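Long-range contact in alpha-glucosidase YIHQ (Escherichia coli, PDB 5AEG), which hydrolyses sulfoquinovosyl diacylglycerides, and simpler sulfoquinovosides such as sulfoquinovosyl glycerol, releasing sulfoquinovose for breakdown as a source of carbon and sulfur: residues Arg85-Ala97 with Leu104-Arg116. Sequence-based numbering, arbitrary orientation.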
# COMPACT_ATOMS: atom_id res chain seq x y z
N ARG A 85 -15.49 -36.34 -5.67
CA ARG A 85 -14.65 -37.30 -6.40
C ARG A 85 -14.76 -38.68 -5.67
O ARG A 85 -14.61 -38.76 -4.46
CB ARG A 85 -13.20 -36.87 -6.38
CG ARG A 85 -12.29 -37.77 -7.17
CD ARG A 85 -12.61 -37.63 -8.62
NE ARG A 85 -11.65 -38.41 -9.38
CZ ARG A 85 -10.45 -37.98 -9.79
NH1 ARG A 85 -10.01 -36.73 -9.52
NH2 ARG A 85 -9.70 -38.82 -10.48
N GLY A 86 -15.14 -39.71 -6.40
CA GLY A 86 -15.39 -41.05 -5.75
C GLY A 86 -16.50 -40.97 -4.76
O GLY A 86 -17.48 -40.23 -4.97
N SER A 87 -16.37 -41.69 -3.65
CA SER A 87 -17.39 -41.76 -2.63
C SER A 87 -17.17 -40.92 -1.41
O SER A 87 -18.11 -40.73 -0.66
CB SER A 87 -17.55 -43.21 -2.10
OG SER A 87 -16.39 -43.60 -1.41
N ASP A 88 -15.94 -40.43 -1.22
CA ASP A 88 -15.41 -40.01 0.09
C ASP A 88 -14.91 -38.52 0.13
O ASP A 88 -14.55 -38.07 1.19
CB ASP A 88 -14.21 -40.93 0.52
CG ASP A 88 -13.07 -41.01 -0.60
OD1 ASP A 88 -13.35 -40.56 -1.75
OD2 ASP A 88 -11.93 -41.56 -0.42
N ILE A 89 -14.80 -37.82 -1.00
CA ILE A 89 -14.16 -36.47 -1.03
C ILE A 89 -15.16 -35.54 -1.67
O ILE A 89 -15.62 -35.82 -2.79
CB ILE A 89 -12.85 -36.52 -1.88
CG1 ILE A 89 -11.99 -37.69 -1.44
CG2 ILE A 89 -12.05 -35.19 -1.79
CD1 ILE A 89 -11.17 -38.28 -2.59
N SER A 90 -15.49 -34.43 -1.02
CA SER A 90 -16.45 -33.55 -1.57
C SER A 90 -16.28 -32.13 -1.07
O SER A 90 -15.59 -31.86 -0.02
CB SER A 90 -17.88 -34.06 -1.22
OG SER A 90 -18.04 -34.06 0.15
N ALA A 91 -16.95 -31.23 -1.78
CA ALA A 91 -17.07 -29.85 -1.29
C ALA A 91 -18.39 -29.25 -1.79
O ALA A 91 -18.89 -29.69 -2.80
CB ALA A 91 -15.90 -29.01 -1.86
N THR A 92 -18.87 -28.20 -1.17
CA THR A 92 -20.10 -27.53 -1.66
C THR A 92 -19.80 -26.09 -2.06
O THR A 92 -18.99 -25.41 -1.41
CB THR A 92 -21.23 -27.46 -0.63
OG1 THR A 92 -20.71 -26.83 0.49
CG2 THR A 92 -21.68 -28.86 -0.19
N LEU A 93 -20.43 -25.65 -3.13
CA LEU A 93 -20.33 -24.26 -3.59
C LEU A 93 -21.72 -23.71 -3.68
O LEU A 93 -22.55 -24.23 -4.45
CB LEU A 93 -19.66 -24.21 -4.96
CG LEU A 93 -19.66 -22.83 -5.65
CD1 LEU A 93 -18.80 -21.87 -4.82
CD2 LEU A 93 -19.23 -22.89 -7.07
N ASN A 94 -22.02 -22.74 -2.84
CA ASN A 94 -23.23 -21.99 -2.93
C ASN A 94 -23.04 -20.74 -3.78
O ASN A 94 -22.07 -19.97 -3.57
CB ASN A 94 -23.71 -21.59 -1.53
CG ASN A 94 -25.18 -21.84 -1.38
OD1 ASN A 94 -25.55 -22.92 -0.90
ND2 ASN A 94 -26.04 -20.91 -1.87
N ILE A 95 -23.99 -20.52 -4.67
CA ILE A 95 -24.01 -19.41 -5.62
C ILE A 95 -25.29 -18.64 -5.37
O ILE A 95 -26.43 -19.23 -5.36
CB ILE A 95 -24.02 -19.90 -7.04
CG1 ILE A 95 -22.81 -20.75 -7.31
CG2 ILE A 95 -24.09 -18.75 -8.09
CD1 ILE A 95 -22.80 -21.33 -8.72
N SER A 96 -25.11 -17.34 -5.13
CA SER A 96 -26.20 -16.45 -4.75
C SER A 96 -25.88 -15.00 -5.14
O SER A 96 -24.74 -14.71 -5.53
CB SER A 96 -26.58 -16.64 -3.30
OG SER A 96 -25.78 -15.98 -2.34
N ALA A 97 -26.92 -14.17 -5.23
CA ALA A 97 -26.80 -12.67 -5.09
C ALA A 97 -26.70 -12.31 -3.58
O ALA A 97 -27.29 -12.97 -2.72
CB ALA A 97 -27.97 -11.95 -5.75
N LEU A 104 -22.17 -13.70 -4.94
CA LEU A 104 -21.50 -14.34 -3.76
C LEU A 104 -21.23 -15.83 -4.03
O LEU A 104 -22.20 -16.57 -4.37
CB LEU A 104 -22.38 -14.18 -2.53
CG LEU A 104 -21.97 -14.75 -1.18
CD1 LEU A 104 -20.67 -14.08 -0.77
CD2 LEU A 104 -23.04 -14.53 -0.10
N LEU A 105 -19.93 -16.28 -4.03
CA LEU A 105 -19.57 -17.70 -4.11
C LEU A 105 -19.06 -18.13 -2.77
O LEU A 105 -18.15 -17.51 -2.19
CB LEU A 105 -18.52 -18.01 -5.18
CG LEU A 105 -18.75 -17.59 -6.61
CD1 LEU A 105 -17.62 -18.20 -7.47
CD2 LEU A 105 -20.11 -18.04 -7.14
N GLU A 106 -19.66 -19.18 -2.21
CA GLU A 106 -19.29 -19.64 -0.88
C GLU A 106 -18.90 -21.10 -0.98
O GLU A 106 -19.77 -21.98 -1.19
CB GLU A 106 -20.44 -19.48 0.11
CG GLU A 106 -20.77 -18.06 0.49
CD GLU A 106 -22.14 -17.98 1.15
OE1 GLU A 106 -23.13 -18.33 0.47
OE2 GLU A 106 -22.22 -17.62 2.32
N LEU A 107 -17.62 -21.39 -0.75
CA LEU A 107 -17.08 -22.73 -0.91
C LEU A 107 -16.79 -23.30 0.45
O LEU A 107 -16.15 -22.64 1.28
CB LEU A 107 -15.79 -22.63 -1.67
CG LEU A 107 -15.59 -23.45 -2.88
CD1 LEU A 107 -14.30 -22.96 -3.56
CD2 LEU A 107 -15.54 -24.91 -2.46
N GLN A 108 -17.22 -24.54 0.71
CA GLN A 108 -16.86 -25.21 1.95
C GLN A 108 -16.45 -26.67 1.70
O GLN A 108 -17.24 -27.43 1.16
CB GLN A 108 -18.02 -25.06 2.95
CG GLN A 108 -17.85 -25.78 4.30
CD GLN A 108 -16.64 -25.27 5.11
OE1 GLN A 108 -16.64 -24.16 5.64
NE2 GLN A 108 -15.57 -26.08 5.17
N ASN A 109 -15.22 -27.05 2.05
CA ASN A 109 -14.73 -28.38 1.82
C ASN A 109 -15.43 -29.29 2.88
O ASN A 109 -15.81 -28.81 3.96
CB ASN A 109 -13.22 -28.49 1.96
CG ASN A 109 -12.49 -27.85 0.80
OD1 ASN A 109 -13.10 -27.44 -0.17
ND2 ASN A 109 -11.14 -27.79 0.90
N ASP A 110 -15.56 -30.56 2.53
CA ASP A 110 -16.16 -31.61 3.40
C ASP A 110 -15.68 -31.59 4.80
O ASP A 110 -16.42 -31.62 5.73
CB ASP A 110 -15.93 -33.02 2.78
CG ASP A 110 -14.43 -33.34 2.38
OD1 ASP A 110 -13.48 -32.46 2.56
OD2 ASP A 110 -14.14 -34.46 1.78
N ASN A 111 -14.39 -31.52 5.00
CA ASN A 111 -13.90 -31.31 6.37
C ASN A 111 -12.67 -30.41 6.43
O ASN A 111 -11.93 -30.24 5.38
CB ASN A 111 -13.62 -32.68 6.99
CG ASN A 111 -12.52 -33.42 6.28
OD1 ASN A 111 -11.34 -33.11 6.42
ND2 ASN A 111 -12.90 -34.40 5.51
N LEU A 112 -12.43 -29.95 7.66
CA LEU A 112 -11.33 -29.05 8.03
C LEU A 112 -9.99 -29.59 7.63
O LEU A 112 -9.10 -28.80 7.39
CB LEU A 112 -11.28 -28.74 9.55
CG LEU A 112 -12.20 -27.68 10.18
CD1 LEU A 112 -11.83 -27.52 11.66
CD2 LEU A 112 -12.13 -26.32 9.48
N ASN A 113 -9.82 -30.92 7.48
CA ASN A 113 -8.50 -31.44 7.13
C ASN A 113 -8.11 -31.16 5.72
O ASN A 113 -6.94 -31.19 5.38
CB ASN A 113 -8.39 -32.94 7.41
CG ASN A 113 -8.52 -33.22 8.89
OD1 ASN A 113 -7.79 -32.66 9.66
ND2 ASN A 113 -9.54 -33.94 9.27
N HIS A 114 -9.10 -30.88 4.89
CA HIS A 114 -8.79 -30.54 3.51
C HIS A 114 -8.60 -29.02 3.51
O HIS A 114 -9.53 -28.27 3.26
CB HIS A 114 -9.88 -30.98 2.54
CG HIS A 114 -9.82 -32.44 2.24
ND1 HIS A 114 -10.95 -33.22 2.14
CD2 HIS A 114 -8.77 -33.27 2.06
CE1 HIS A 114 -10.60 -34.46 1.88
NE2 HIS A 114 -9.29 -34.52 1.79
N ASN A 115 -7.38 -28.61 3.85
CA ASN A 115 -7.05 -27.17 3.98
C ASN A 115 -6.38 -26.51 2.77
O ASN A 115 -5.59 -25.55 2.91
CB ASN A 115 -6.19 -26.99 5.22
CG ASN A 115 -4.81 -27.59 5.08
OD1 ASN A 115 -4.50 -28.43 4.19
ND2 ASN A 115 -3.91 -27.09 5.90
N ARG A 116 -6.65 -27.04 1.59
CA ARG A 116 -6.22 -26.49 0.30
C ARG A 116 -7.42 -26.44 -0.67
O ARG A 116 -8.26 -27.38 -0.71
CB ARG A 116 -5.11 -27.29 -0.35
CG ARG A 116 -3.83 -27.39 0.48
CD ARG A 116 -3.03 -26.08 0.41
NE ARG A 116 -1.83 -26.05 1.27
CZ ARG A 116 -1.79 -25.67 2.56
NH1 ARG A 116 -2.84 -25.33 3.26
NH2 ARG A 116 -0.63 -25.71 3.18
O HOH W 1 -12.64 -36.80 2.67
O HOH W 2 -20.99 -23.90 0.36
O HOH W 3 -23.84 -17.92 -2.04
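T92, N94 and S96 pair with Q108, E106 and L104 through reciprocal N-H...O=C bonds, making an antiparallel hairpin whose strands, 89-97 and 104-109, approach to 4.6 Å between axes, their directions 167° apart. A91, L93 and I95 share the buried face with N109, L107 and L105. There L93 CD1 reaches between its neighbours, 3.9 Å from L105 CB and slightly farther from L107 CG; with CG anti to the backbone N (chi1 172°), the leucine leans across the strand gap. I95 and L105 lie side by side, CG1 of I95 3.8 Å from CD2 of L105, and I81 and F83 of strand 79-85 pack against the isoleucine and L93. The other face is mostly polar, L104 excepted: a water joins T92 OG1 to E106 O, and Q108 NE2 turns back onto N109 O.

Where the strand pairing ends, D110 takes over with its side chain. Its N donates to S90 O, while D110 OD2 accepts S90 N at 3.1 Å, met from above the carboxylate plane, and a water links OD2 to D88 O. Through its syn lone pair, OD1 receives H114 ND1 at 2.7 Å, nearly straight (174°) and in the imidazole plane, and it also takes N111 N. Thus anchored, H114 sets CE1 4.0 Å from I89 CG2. Replacing D110 with an alanine would probably leave S90 N and H114 ND1 without their acceptor and let the imidazole turn away from I89.

The hairpin belongs to the N-terminal β-domain of this family 31 enzyme, away from the active site and the calcium site. Its chemistry is divided: backbone bonds and aliphatic packing join the strands, whereas one carboxylate ties the turn at 111-114 to the start of strand 89-97.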